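Protein (thiaminase I) (PDB 3THI) catalyses the breakdown of thiamin, replacing its thiazole half by a nucleophile that receives the pyrimidinylmethyl group. Local coordinates at residues A[2-7]-A[33-38]; A[63-68]-A[92-97]; A[109-114]-A[246-251]; A[163-168]-A[183-188]. All blocks are in the same frame, centred on the assembly; numbering follows the deposited sequence.

In the fold
Interactions 1 and 2 lie across the chain's centre from interaction 3; interaction 4 also lies across it from interaction 1. All four are partly buried. Interactions 1 and 3 are strand pairings, parallel and antiparallel respectively. Interaction 1 has helices on one face and charged side chains on the other. In interaction 3, helices 234-238 and 324-332 lie against the Phe110 and Phe247 face, and helix 116-119 against Leu109 and Tyr111. Interactions 2 and 3 share strand 96-112, their centres about 37 Å apart. Interaction 2 buries the least surface, with a salt bridge from Arg93 to exposed Asp65 beside a buried Val64. Interaction 4 joins two helices by apolar packing, about 5 Å from interaction 3 between nearest atoms.

Interaction 1: A[2-7]-A[33-38]; sequences TLKVAI and KLEFTD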
loop_
_atom_site.group_PDB
_atom_site.type_symbol
_atom_site.label_atom_id
_atom_site.label_comp_id
_atom_site.label_asym_id
_atom_site.label_seq_id
_atom_site.Cartn_x
_atom_site.Cartn_y
_atom_site.Cartn_z
ATOM N N THR A 2 -25.754 -15.573 -4.786
ATOM C CA THR A 2 -25.070 -14.377 -5.237
ATOM C C THR A 2 -24.212 -13.881 -4.082
ATOM O O THR A 2 -24.686 -13.773 -2.948
ATOM C CB THR A 2 -26.069 -13.256 -5.656
ATOM O OG1 THR A 2 -26.814 -13.697 -6.795
ATOM C CG2 THR A 2 -25.322 -11.967 -6.028
ATOM N N LEU A 3 -22.935 -13.633 -4.353
ATOM C CA LEU A 3 -22.033 -13.123 -3.321
ATOM C C LEU A 3 -21.687 -11.663 -3.605
ATOM O O LEU A 3 -21.391 -11.305 -4.752
ATOM C CB LEU A 3 -20.743 -13.978 -3.228
ATOM C CG LEU A 3 -20.843 -15.439 -2.742
ATOM C CD1 LEU A 3 -19.518 -16.162 -2.955
ATOM C CD2 LEU A 3 -21.232 -15.512 -1.279
ATOM N N LYS A 4 -21.791 -10.820 -2.575
ATOM C CA LYS A 4 -21.441 -9.406 -2.695
ATOM C C LYS A 4 -19.962 -9.305 -2.328
ATOM O O LYS A 4 -19.539 -9.707 -1.233
ATOM C CB LYS A 4 -22.303 -8.527 -1.792
ATOM C CG LYS A 4 -23.729 -8.404 -2.283
ATOM C CD LYS A 4 -24.564 -7.459 -1.433
ATOM C CE LYS A 4 -25.999 -7.408 -1.959
ATOM N NZ LYS A 4 -26.927 -6.583 -1.135
ATOM N N VAL A 5 -19.179 -8.800 -3.274
ATOM C CA VAL A 5 -17.740 -8.707 -3.121
ATOM C C VAL A 5 -17.261 -7.305 -3.371
ATOM O O VAL A 5 -17.792 -6.615 -4.238
ATOM C CB VAL A 5 -17.024 -9.575 -4.189
ATOM C CG1 VAL A 5 -15.632 -9.972 -3.722
ATOM C CG2 VAL A 5 -17.856 -10.775 -4.558
ATOM N N ALA A 6 -16.213 -6.915 -2.655
ATOM C CA ALA A 6 -15.609 -5.602 -2.833
ATOM C C ALA A 6 -14.096 -5.756 -2.962
ATOM O O ALA A 6 -13.446 -6.311 -2.070
ATOM C CB ALA A 6 -15.944 -4.682 -1.669
ATOM N N ILE A 7 -13.556 -5.349 -4.112
ATOM C CA ILE A 7 -12.111 -5.397 -4.338
ATOM C C ILE A 7 -11.481 -4.124 -3.741
ATOM O O ILE A 7 -12.200 -3.182 -3.381
ATOM C CB ILE A 7 -11.751 -5.573 -5.858
ATOM C CG1 ILE A 7 -12.430 -4.523 -6.742
ATOM C CG2 ILE A 7 -12.150 -6.948 -6.320
ATOM C CD1 ILE A 7 -11.747 -3.182 -6.769
ATOM N N LYS A 33 -23.100 -16.194 -8.699
ATOM C CA LYS A 33 -22.979 -14.824 -9.159
ATOM C C LYS A 33 -22.218 -13.927 -8.186
ATOM O O LYS A 33 -22.269 -14.125 -6.969
ATOM C CB LYS A 33 -24.381 -14.258 -9.435
ATOM C CG LYS A 33 -24.396 -12.864 -10.037
ATOM C CD LYS A 33 -25.814 -12.399 -10.366
ATOM C CE LYS A 33 -25.817 -10.912 -10.761
ATOM N NZ LYS A 33 -27.195 -10.386 -11.039
ATOM N N LEU A 34 -21.475 -12.972 -8.739
ATOM C CA LEU A 34 -20.718 -12.011 -7.945
ATOM C C LEU A 34 -21.326 -10.635 -8.153
ATOM O O LEU A 34 -21.652 -10.268 -9.282
ATOM C CB LEU A 34 -19.243 -11.972 -8.377
ATOM C CG LEU A 34 -18.361 -13.198 -8.120
ATOM C CD1 LEU A 34 -16.899 -12.861 -8.410
ATOM C CD2 LEU A 34 -18.505 -13.645 -6.670
ATOM N N GLU A 35 -21.554 -9.910 -7.062
ATOM C CA GLU A 35 -22.090 -8.554 -7.158
ATOM C C GLU A 35 -21.051 -7.609 -6.575
ATOM O O GLU A 35 -20.982 -7.415 -5.359
ATOM C CB GLU A 35 -23.420 -8.401 -6.413
ATOM C CG GLU A 35 -24.024 -7.005 -6.576
ATOM C CD GLU A 35 -25.400 -6.845 -5.938
ATOM O OE1 GLU A 35 -26.236 -7.774 -6.027
ATOM O OE2 GLU A 35 -25.647 -5.763 -5.360
ATOM N N PHE A 36 -20.211 -7.063 -7.448
ATOM C CA PHE A 36 -19.159 -6.155 -7.019
ATOM C C PHE A 36 -19.724 -4.867 -6.482
ATOM O O PHE A 36 -20.535 -4.198 -7.122
ATOM C CB PHE A 36 -18.173 -5.897 -8.142
ATOM C CG PHE A 36 -17.331 -7.091 -8.478
ATOM C CD1 PHE A 36 -17.772 -8.031 -9.401
ATOM C CD2 PHE A 36 -16.079 -7.267 -7.875
ATOM C CE1 PHE A 36 -16.984 -9.129 -9.728
ATOM C CE2 PHE A 36 -15.279 -8.358 -8.189
ATOM C CZ PHE A 36 -15.731 -9.295 -9.122
ATOM N N THR A 37 -19.293 -4.551 -5.271
ATOM C CA THR A 37 -19.732 -3.368 -4.556
ATOM C C THR A 37 -18.552 -2.445 -4.311
ATOM O O THR A 37 -17.404 -2.858 -4.401
ATOM C CB THR A 37 -20.322 -3.781 -3.202
ATOM O OG1 THR A 37 -21.205 -4.896 -3.399
ATOM C CG2 THR A 37 -21.096 -2.632 -2.569
ATOM N N ASP A 38 -18.841 -1.176 -4.075
ATOM C CA ASP A 38 -17.803 -0.211 -3.786
ATOM C C ASP A 38 -17.740 -0.119 -2.272
ATOM O O ASP A 38 -18.699 0.292 -1.631
ATOM C CB ASP A 38 -18.164 1.155 -4.368
ATOM C CG ASP A 38 -17.346 1.502 -5.591
ATOM O OD1 ASP A 38 -17.300 0.683 -6.537
ATOM O OD2 ASP A 38 -16.756 2.607 -5.607
HETATM O O HOH W 1 -15.615 -4.017 -5.808
#
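Val5 meets Leu34 by a single methyl group. With CG1 anti to the backbone N (chi1 -156°), CG2 is the methyl left to meet Leu34 CD2 at 3.6 Å. The backbone of Val5 is gripped at both ends: its N donates to Glu35 O, and its O accepts from Thr37 N at 2.8 Å. Further along, Ile7 CG2 comes to the edge of the Phe36 ring, 3.9 Å from CE2. A water joins Ile7 N to Thr37 O where the direct ladder stops.

The pairing is that of a beta-alpha-beta unit, in which helix 14-28 links the parallel strands 2-6 and 33-36. Trp25 of this helix packs on Leu3 and Leu34, and Leu281 of helix 275-286 covers Val5 and Leu34 on the same face.

Glu35 works through both its backbone and its side chain. Its O takes two donors, Val5 N and Thr37 OG1, from opposite faces of the carbonyl plane. Its N donates to Leu3 O at 2.7 Å. The extended side chain runs alongside Lys4, with OE2 3.8 Å from Lys4 CE. The Lys4 NZ stays 4.5 Å from Glu35 OE2, too far for a salt bridge, and pairs with Asp49 instead. Thr2 lies on this face too. Its OG1 rests against Lys33 CB at 3.6 Å, while its CG2 turns to Glu35 CB at 4.1 Å.

Interaction 2: A[63-68]-A[92-97]; sequences FVDAGY and KRNGEV
Asp65 and Arg93 form a two-pronged salt bridge. The guanidinium group comes side-on and offers NE and NH2, one to each carboxylate oxygen. Arg93 NH2 reaches Asp65 OD2 at 2.7 Å on the syn side, and the oxygen lies in the guanidinium plane. This bond is nearly straight, at 168°. The second prong is less regular. Arg93 NE meets Asp65 OD1 at 2.9 Å from above the carboxylate plane, and the two flat groups are turned 30° from each other.

Val64 crosses the aliphatic arm of Arg93 at a slant. Its CG1 touches Arg93 CG at 3.8 Å, and its CB lies near Arg93 CD. The same CG1 also meets Asn94 ND2 at 3.8 Å. Arg93 CG is anti to the backbone N (chi1 -175°), and the chain stays extended to NE, which carries the charged end across Val64 to Asp65.

Two backbone turns probably help to place these groups. Asp65 is near the end of helix 60-65, which closes at Gly67 in a Schellman motif. Arg93 begins a type I' beta turn that runs to Glu96 and joins strands 92-93 and 96-112 as a hairpin.

Pro344 touches both Asp65 and Arg93. Arg93 NH1 has a second acid, Asp176. An alanine at Arg93 would take away both prongs and is likely to leave Asp65 and Asp176 without their shared cation. With acids on two sides, the guanidinium group is probably held firmly and stays charged, tying the helix end to the hairpin by electrostatics.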
loop_
_atom_site.group_PDB
_atom_site.type_symbol
_atom_site.label_atom_id
_atom_site.label_comp_id
_atom_site.label_asym_id
_atom_site.label_seq_id
_atom_site.Cartn_x
_atom_site.Cartn_y
_atom_site.Cartn_z
ATOM N N PHE A 63 -11.523 -4.449 12.795
ATOM C CA PHE A 63 -12.523 -5.349 12.212
ATOM C C PHE A 63 -12.603 -6.673 12.955
ATOM O O PHE A 63 -13.688 -7.203 13.179
ATOM C CB PHE A 63 -12.239 -5.618 10.728
ATOM C CG PHE A 63 -12.409 -4.413 9.841
ATOM C CD1 PHE A 63 -13.210 -3.340 10.232
ATOM C CD2 PHE A 63 -11.773 -4.355 8.599
ATOM C CE1 PHE A 63 -13.368 -2.229 9.399
ATOM C CE2 PHE A 63 -11.927 -3.247 7.763
ATOM C CZ PHE A 63 -12.728 -2.183 8.162
ATOM N N VAL A 64 -11.448 -7.209 13.335
ATOM C CA VAL A 64 -11.402 -8.472 14.058
ATOM C C VAL A 64 -12.027 -8.372 15.448
ATOM O O VAL A 64 -12.934 -9.135 15.786
ATOM C CB VAL A 64 -9.962 -8.992 14.192
ATOM C CG1 VAL A 64 -9.916 -10.171 15.164
ATOM C CG2 VAL A 64 -9.431 -9.405 12.830
ATOM N N ASP A 65 -11.547 -7.420 16.245
ATOM C CA ASP A 65 -12.052 -7.245 17.602
ATOM C C ASP A 65 -13.528 -6.882 17.646
ATOM O O ASP A 65 -14.198 -7.141 18.644
ATOM C CB ASP A 65 -11.232 -6.196 18.360
ATOM C CG ASP A 65 -9.790 -6.616 18.589
ATOM O OD1 ASP A 65 -9.401 -7.764 18.265
ATOM O OD2 ASP A 65 -9.034 -5.781 19.115
ATOM N N ALA A 66 -14.035 -6.281 16.570
ATOM C CA ALA A 66 -15.443 -5.909 16.503
ATOM C C ALA A 66 -16.335 -7.081 16.083
ATOM O O ALA A 66 -17.563 -6.956 16.065
ATOM C CB ALA A 66 -15.640 -4.731 15.567
ATOM N N GLY A 67 -15.713 -8.209 15.738
ATOM C CA GLY A 67 -16.462 -9.395 15.343
ATOM C C GLY A 67 -17.040 -9.376 13.933
ATOM O O GLY A 67 -18.006 -10.084 13.640
ATOM N N TYR A 68 -16.419 -8.591 13.056
ATOM C CA TYR A 68 -16.841 -8.441 11.662
ATOM C C TYR A 68 -16.337 -9.536 10.722
ATOM O O TYR A 68 -16.982 -9.851 9.721
ATOM C CB TYR A 68 -16.317 -7.113 11.109
ATOM C CG TYR A 68 -17.105 -5.906 11.507
ATOM C CD1 TYR A 68 -18.455 -5.816 11.213
ATOM C CD2 TYR A 68 -16.494 -4.833 12.143
ATOM C CE1 TYR A 68 -19.184 -4.681 11.537
ATOM C CE2 TYR A 68 -17.215 -3.689 12.475
ATOM C CZ TYR A 68 -18.558 -3.622 12.167
ATOM O OH TYR A 68 -19.287 -2.501 12.483
ATOM N N LYS A 92 -2.597 -12.208 10.909
ATOM C CA LYS A 92 -3.062 -12.947 12.080
ATOM C C LYS A 92 -3.393 -12.103 13.314
ATOM O O LYS A 92 -2.665 -11.169 13.669
ATOM C CB LYS A 92 -2.024 -13.987 12.499
ATOM C CG LYS A 92 -1.627 -14.996 11.457
ATOM C CD LYS A 92 -0.735 -16.016 12.115
ATOM C CE LYS A 92 -0.201 -17.044 11.147
ATOM N NZ LYS A 92 0.718 -17.966 11.884
ATOM N N ARG A 93 -4.451 -12.508 14.013
ATOM C CA ARG A 93 -4.891 -11.852 15.243
ATOM C C ARG A 93 -5.601 -12.885 16.108
ATOM O O ARG A 93 -6.413 -13.671 15.613
ATOM C CB ARG A 93 -5.830 -10.670 14.948
ATOM C CG ARG A 93 -6.221 -9.867 16.190
ATOM C CD ARG A 93 -6.519 -8.418 15.829
ATOM N NE ARG A 93 -6.857 -7.562 16.974
ATOM C CZ ARG A 93 -5.973 -6.995 17.796
ATOM N NH1 ARG A 93 -4.673 -7.199 17.636
ATOM N NH2 ARG A 93 -6.379 -6.127 18.708
ATOM N N ASN A 94 -5.272 -12.903 17.398
ATOM C CA ASN A 94 -5.883 -13.853 18.334
ATOM C C ASN A 94 -5.548 -15.293 17.937
ATOM O O ASN A 94 -6.359 -16.204 18.124
ATOM C CB ASN A 94 -7.408 -13.656 18.387
ATOM C CG ASN A 94 -7.798 -12.249 18.821
ATOM O OD1 ASN A 94 -7.025 -11.563 19.476
ATOM N ND2 ASN A 94 -8.995 -11.814 18.439
ATOM N N GLY A 95 -4.351 -15.476 17.381
ATOM C CA GLY A 95 -3.900 -16.786 16.946
ATOM C C GLY A 95 -4.564 -17.279 15.671
ATOM O O GLY A 95 -4.373 -18.432 15.289
ATOM N N GLU A 96 -5.302 -16.407 14.984
ATOM C CA GLU A 96 -5.998 -16.797 13.760
ATOM C C GLU A 96 -5.696 -15.911 12.545
ATOM O O GLU A 96 -5.441 -14.707 12.682
ATOM C CB GLU A 96 -7.513 -16.788 13.999
ATOM C CG GLU A 96 -7.978 -17.622 15.170
ATOM C CD GLU A 96 -9.486 -17.621 15.320
ATOM O OE1 GLU A 96 -10.035 -16.610 15.797
ATOM O OE2 GLU A 96 -10.128 -18.630 14.959
ATOM N N VAL A 97 -5.705 -16.521 11.360
ATOM C CA VAL A 97 -5.500 -15.783 10.113
ATOM C C VAL A 97 -6.873 -15.171 9.807
ATOM O O VAL A 97 -7.876 -15.878 9.788
ATOM C CB VAL A 97 -5.084 -16.715 8.961
ATOM C CG1 VAL A 97 -4.996 -15.937 7.653
ATOM C CG2 VAL A 97 -3.761 -17.379 9.279
#

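Interaction 3: A[109-114]-A[246-251]; sequences LFYRKG and RFKPIS
Tyr111 and Arg246 face each other as a hydrogen-bonded antiparallel pair. Tyr111 N donates to Arg246 O at 2.9 Å, and Arg246 N returns a bond to Tyr111 O at 3.0 Å. Leu109 N adds a bond to Lys248 O at 2.7 Å. The reverse bond, from Lys248 N to Leu109 O, is weak.

Ring contacts come next. Arg246 CB sits over one face of the Tyr111 ring, 3.6 Å from its centroid, in a CH-pi contact. Tyr111 CG lies between the backbone N and the carbonyl carbon (chi1 57°), which swings the ring across to the arginine. Lys248 CG comes to the edge of the same ring. On the other face of the strand pair, Phe110 CD1 meets Phe247 CB at 3.5 Å, and the two rings stand obliquely, planes at 52°.

Apolar packing is added by Leu109, whose CB touches Ile250 CB at 3.8 Å. Among the charged groups, Lys113 CG lies over one face of the Arg246 guanidinium. Arg246 NH1 bonds to Glu243 O. Lys248 NZ forms a salt bridge with Asp122 and a hydrogen bond to Gly119 O.

Both segments fall within the Thiaminase-1 family region, which belongs to the periplasmic-binding-protein clan. Helices 234-238 and 324-332 cover the Phe110 and Phe247 face. Helix 116-119 packs Ile118 on Leu109 and Tyr111, and strand 227-231 flanks strand 96-112.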
loop_
_atom_site.group_PDB
_atom_site.type_symbol
_atom_site.label_atom_id
_atom_site.label_comp_id
_atom_site.label_asym_id
_atom_site.label_seq_id
_atom_site.Cartn_x
_atom_site.Cartn_y
_atom_site.Cartn_z
ATOM N N LEU A 109 11.964 5.113 -3.356
ATOM C CA LEU A 109 12.658 6.302 -3.840
ATOM C C LEU A 109 12.915 6.177 -5.338
ATOM O O LEU A 109 13.739 5.364 -5.774
ATOM C CB LEU A 109 13.996 6.499 -3.145
ATOM C CG LEU A 109 14.785 7.677 -3.740
ATOM C CD1 LEU A 109 14.155 9.008 -3.313
ATOM C CD2 LEU A 109 16.248 7.601 -3.306
ATOM N N PHE A 110 12.205 6.983 -6.122
ATOM C CA PHE A 110 12.374 6.974 -7.565
ATOM C C PHE A 110 13.331 8.084 -7.978
ATOM O O PHE A 110 13.266 9.213 -7.480
ATOM C CB PHE A 110 11.034 7.173 -8.300
ATOM C CG PHE A 110 10.111 5.996 -8.227
ATOM C CD1 PHE A 110 10.262 4.923 -9.096
ATOM C CD2 PHE A 110 9.074 5.968 -7.298
ATOM C CE1 PHE A 110 9.391 3.835 -9.045
ATOM C CE2 PHE A 110 8.198 4.888 -7.238
ATOM C CZ PHE A 110 8.360 3.816 -8.119
ATOM N N TYR A 111 14.256 7.739 -8.858
ATOM C CA TYR A 111 15.195 8.718 -9.368
ATOM C C TYR A 111 15.413 8.425 -10.841
ATOM O O TYR A 111 14.975 7.389 -11.350
ATOM C CB TYR A 111 16.505 8.711 -8.586
ATOM C CG TYR A 111 17.211 7.383 -8.533
ATOM C CD1 TYR A 111 16.858 6.419 -7.582
ATOM C CD2 TYR A 111 18.266 7.099 -9.406
ATOM C CE1 TYR A 111 17.537 5.212 -7.497
ATOM C CE2 TYR A 111 18.955 5.891 -9.329
ATOM C CZ TYR A 111 18.588 4.954 -8.371
ATOM O OH TYR A 111 19.287 3.774 -8.276
ATOM N N ARG A 112 16.044 9.358 -11.539
ATOM C CA ARG A 112 16.276 9.170 -12.955
ATOM C C ARG A 112 17.550 8.398 -13.251
ATOM O O ARG A 112 18.535 8.492 -12.521
ATOM C CB ARG A 112 16.226 10.514 -13.674
ATOM C CG ARG A 112 14.927 11.236 -13.373
ATOM C CD ARG A 112 14.398 12.004 -14.559
ATOM N NE ARG A 112 13.079 12.558 -14.269
ATOM C CZ ARG A 112 12.857 13.524 -13.381
ATOM N NH1 ARG A 112 13.872 14.046 -12.700
ATOM N NH2 ARG A 112 11.626 13.964 -13.170
ATOM N N LYS A 113 17.469 7.592 -14.305
ATOM C CA LYS A 113 18.531 6.727 -14.798
ATOM C C LYS A 113 19.977 7.190 -14.580
ATOM O O LYS A 113 20.748 6.511 -13.893
ATOM C CB LYS A 113 18.283 6.448 -16.284
ATOM C CG LYS A 113 19.342 5.611 -16.949
ATOM C CD LYS A 113 19.071 5.469 -18.426
ATOM C CE LYS A 113 17.881 4.575 -18.680
ATOM N NZ LYS A 113 17.809 4.233 -20.116
ATOM N N GLY A 114 20.338 8.336 -15.153
ATOM C CA GLY A 114 21.700 8.834 -15.026
ATOM C C GLY A 114 22.048 9.576 -13.751
ATOM O O GLY A 114 23.160 10.103 -13.620
ATOM N N ARG A 246 14.614 4.534 -12.005
ATOM C CA ARG A 246 15.309 3.606 -11.134
ATOM C C ARG A 246 14.623 3.874 -9.812
ATOM O O ARG A 246 14.108 4.968 -9.592
ATOM C CB ARG A 246 16.801 3.929 -11.043
ATOM C CG ARG A 246 17.560 3.710 -12.331
ATOM C CD ARG A 246 17.399 2.280 -12.790
ATOM N NE ARG A 246 18.048 2.023 -14.071
ATOM C CZ ARG A 246 17.448 2.106 -15.255
ATOM N NH1 ARG A 246 16.174 2.458 -15.341
ATOM N NH2 ARG A 246 18.108 1.766 -16.353
ATOM N N PHE A 247 14.545 2.860 -8.969
ATOM C CA PHE A 247 13.917 3.008 -7.668
ATOM C C PHE A 247 14.657 2.152 -6.672
ATOM O O PHE A 247 15.451 1.294 -7.045
ATOM C CB PHE A 247 12.449 2.584 -7.721
ATOM C CG PHE A 247 12.225 1.226 -8.327
ATOM C CD1 PHE A 247 12.086 1.080 -9.700
ATOM C CD2 PHE A 247 12.102 0.103 -7.521
ATOM C CE1 PHE A 247 11.817 -0.174 -10.262
ATOM C CE2 PHE A 247 11.836 -1.138 -8.068
ATOM C CZ PHE A 247 11.693 -1.281 -9.446
ATOM N N LYS A 248 14.375 2.375 -5.399
ATOM C CA LYS A 248 15.001 1.617 -4.328
ATOM C C LYS A 248 14.290 2.013 -3.054
ATOM O O LYS A 248 13.676 3.082 -2.989
ATOM C CB LYS A 248 16.496 1.965 -4.209
ATOM C CG LYS A 248 16.786 3.428 -3.881
ATOM C CD LYS A 248 18.269 3.682 -3.758
ATOM C CE LYS A 248 18.868 2.912 -2.588
ATOM N NZ LYS A 248 20.317 3.217 -2.403
ATOM N N PRO A 249 14.303 1.130 -2.043
ATOM C CA PRO A 249 13.640 1.470 -0.788
ATOM C C PRO A 249 14.382 2.650 -0.166
ATOM O O PRO A 249 15.542 2.914 -0.491
ATOM C CB PRO A 249 13.826 0.200 0.044
ATOM C CG PRO A 249 13.875 -0.868 -0.989
ATOM C CD PRO A 249 14.786 -0.259 -2.011
ATOM N N ILE A 250 13.687 3.383 0.688
ATOM C CA ILE A 250 14.268 4.526 1.356
ATOM C C ILE A 250 13.737 4.534 2.783
ATOM O O ILE A 250 12.550 4.295 3.025
ATOM C CB ILE A 250 13.968 5.855 0.583
ATOM C CG1 ILE A 250 14.598 7.047 1.307
ATOM C CG2 ILE A 250 12.457 6.026 0.340
ATOM C CD1 ILE A 250 14.722 8.262 0.443
ATOM N N SER A 251 14.651 4.694 3.732
ATOM C CA SER A 251 14.298 4.701 5.144
ATOM C C SER A 251 14.078 6.127 5.648
ATOM O O SER A 251 14.643 7.073 5.101
ATOM C CB SER A 251 15.403 4.010 5.948
ATOM O OG SER A 251 15.078 3.978 7.326
#

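Interaction 4: A[163-168]-A[183-188]; sequences EALIDV and PLNDKV
Asn185 meets Leu165 and Val168 while capping a helix. It holds the N-cap position of helix 186-199, and the contact is helix packing between that helix's first turn and helix 154-169, within the Thiaminase-1 domain.

The Asn185 side chain can be followed outward. Its CB touches Leu165 CD1 at 3.5 Å. Its CG is anti to the backbone N (chi1 -179°) and stays close to that methyl. Beyond CG the amide divides its work. OD1 turns back to its own helix and accepts from Val188 N at 2.8 Å, a fairly straight bond of 164°. ND2 points the other way, between two apolar groups, Leu165 CD1 and Val168 CG1. The latter is 3.7 Å from ND2. The backbone N of Asn185 is held by Tyr161 OH of helix 154-169, so the cap residue is tied to the partner helix as well.

An alanine in place of Asn185 would leave Val188 N without its capping acceptor and would probably fray the first turn, with a gap beside the Leu165 and Val168 methyls.

Val188 supplies the apolar centre. It is buried and fits against one side of helix 154-169 by both its methyls. CG1 meets Ala164 CB at 3.5 Å, where the small Ala164 probably lets the two segments approach closely. CG2 lies over the backbone of Leu165, 3.6 Å from Leu165 CA, and it also touches Val168 CG2. At the outer edge, Lys187 crosses Val168 at an angle, with Lys187 CD 4.1 Å from Val168 CG1.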
loop_
_atom_site.group_PDB
_atom_site.type_symbol
_atom_site.label_atom_id
_atom_site.label_comp_id
_atom_site.label_asym_id
_atom_site.label_seq_id
_atom_site.Cartn_x
_atom_site.Cartn_y
_atom_site.Cartn_z
ATOM N N GLU A 163 4.513 4.827 11.067
ATOM C CA GLU A 163 5.527 3.979 10.460
ATOM C C GLU A 163 6.900 4.489 10.883
ATOM O O GLU A 163 7.766 3.707 11.289
ATOM C CB GLU A 163 5.422 4.004 8.935
ATOM C CG GLU A 163 4.182 3.330 8.396
ATOM C CD GLU A 163 4.319 2.964 6.945
ATOM O OE1 GLU A 163 4.727 3.834 6.158
ATOM O OE2 GLU A 163 4.021 1.805 6.587
ATOM N N ALA A 164 7.086 5.803 10.781
ATOM C CA ALA A 164 8.340 6.434 11.162
ATOM C C ALA A 164 8.658 6.138 12.620
ATOM O O ALA A 164 9.801 5.846 12.958
ATOM C CB ALA A 164 8.260 7.952 10.943
ATOM N N LEU A 165 7.637 6.184 13.472
ATOM C CA LEU A 165 7.821 5.938 14.900
ATOM C C LEU A 165 8.399 4.554 15.158
ATOM O O LEU A 165 9.205 4.376 16.070
ATOM C CB LEU A 165 6.503 6.118 15.656
ATOM C CG LEU A 165 6.603 6.158 17.181
ATOM C CD1 LEU A 165 7.489 7.307 17.597
ATOM C CD2 LEU A 165 5.221 6.300 17.805
ATOM N N ILE A 166 7.993 3.575 14.353
ATOM C CA ILE A 166 8.503 2.220 14.514
ATOM C C ILE A 166 10.009 2.197 14.238
ATOM O O ILE A 166 10.780 1.680 15.044
ATOM C CB ILE A 166 7.742 1.202 13.607
ATOM C CG1 ILE A 166 6.402 0.837 14.254
ATOM C CG2 ILE A 166 8.604 -0.051 13.331
ATOM C CD1 ILE A 166 5.509 -0.041 13.399
ATOM N N ASP A 167 10.427 2.827 13.143
ATOM C CA ASP A 167 11.837 2.849 12.781
ATOM C C ASP A 167 12.655 3.635 13.787
ATOM O O ASP A 167 13.827 3.329 14.018
ATOM C CB ASP A 167 12.018 3.414 11.368
ATOM C CG ASP A 167 11.282 2.597 10.313
ATOM O OD1 ASP A 167 11.154 1.363 10.492
ATOM O OD2 ASP A 167 10.823 3.187 9.308
ATOM N N VAL A 168 12.019 4.628 14.401
ATOM C CA VAL A 168 12.658 5.476 15.404
ATOM C C VAL A 168 12.903 4.698 16.688
ATOM O O VAL A 168 13.965 4.808 17.281
ATOM C CB VAL A 168 11.809 6.756 15.683
ATOM C CG1 VAL A 168 12.179 7.366 17.016
ATOM C CG2 VAL A 168 12.043 7.800 14.583
ATOM N N PRO A 183 3.036 13.800 24.391
ATOM C CA PRO A 183 3.888 14.509 23.431
ATOM C C PRO A 183 4.130 13.738 22.131
ATOM O O PRO A 183 4.229 12.508 22.130
ATOM C CB PRO A 183 5.183 14.675 24.212
ATOM C CG PRO A 183 5.279 13.368 24.934
ATOM C CD PRO A 183 3.854 13.182 25.452
ATOM N N LEU A 184 4.207 14.461 21.020
ATOM C CA LEU A 184 4.468 13.818 19.736
ATOM C C LEU A 184 5.943 13.480 19.709
ATOM O O LEU A 184 6.727 14.101 20.418
ATOM C CB LEU A 184 4.137 14.763 18.578
ATOM C CG LEU A 184 2.658 14.957 18.271
ATOM C CD1 LEU A 184 2.511 16.118 17.335
ATOM C CD2 LEU A 184 2.075 13.688 17.680
ATOM N N ASN A 185 6.327 12.478 18.928
ATOM C CA ASN A 185 7.736 12.133 18.847
ATOM C C ASN A 185 8.410 13.183 17.970
ATOM O O ASN A 185 8.042 13.360 16.809
ATOM C CB ASN A 185 7.954 10.741 18.265
ATOM C CG ASN A 185 9.421 10.372 18.190
ATOM O OD1 ASN A 185 10.175 10.940 17.402
ATOM N ND2 ASN A 185 9.842 9.440 19.033
ATOM N N ASP A 186 9.394 13.877 18.537
ATOM C CA ASP A 186 10.109 14.935 17.826
ATOM C C ASP A 186 10.934 14.482 16.640
ATOM O O ASP A 186 10.984 15.177 15.635
ATOM C CB ASP A 186 10.964 15.747 18.796
ATOM C CG ASP A 186 10.119 16.564 19.753
ATOM O OD1 ASP A 186 9.402 17.470 19.271
ATOM O OD2 ASP A 186 10.151 16.282 20.972
ATOM N N LYS A 187 11.599 13.337 16.769
ATOM C CA LYS A 187 12.407 12.793 15.688
ATOM C C LYS A 187 11.509 12.485 14.489
ATOM O O LYS A 187 11.849 12.813 13.349
ATOM C CB LYS A 187 13.119 11.513 16.140
ATOM C CG LYS A 187 14.414 11.724 16.898
ATOM C CD LYS A 187 14.923 10.400 17.467
ATOM C CE LYS A 187 16.324 10.524 18.053
ATOM N NZ LYS A 187 17.339 10.746 16.977
ATOM N N VAL A 188 10.361 11.861 14.761
ATOM C CA VAL A 188 9.408 11.504 13.719
ATOM C C VAL A 188 8.904 12.761 13.040
ATOM O O VAL A 188 8.874 12.836 11.812
ATOM C CB VAL A 188 8.213 10.708 14.279
ATOM C CG1 VAL A 188 7.184 10.435 13.184
ATOM C CG2 VAL A 188 8.693 9.400 14.851
#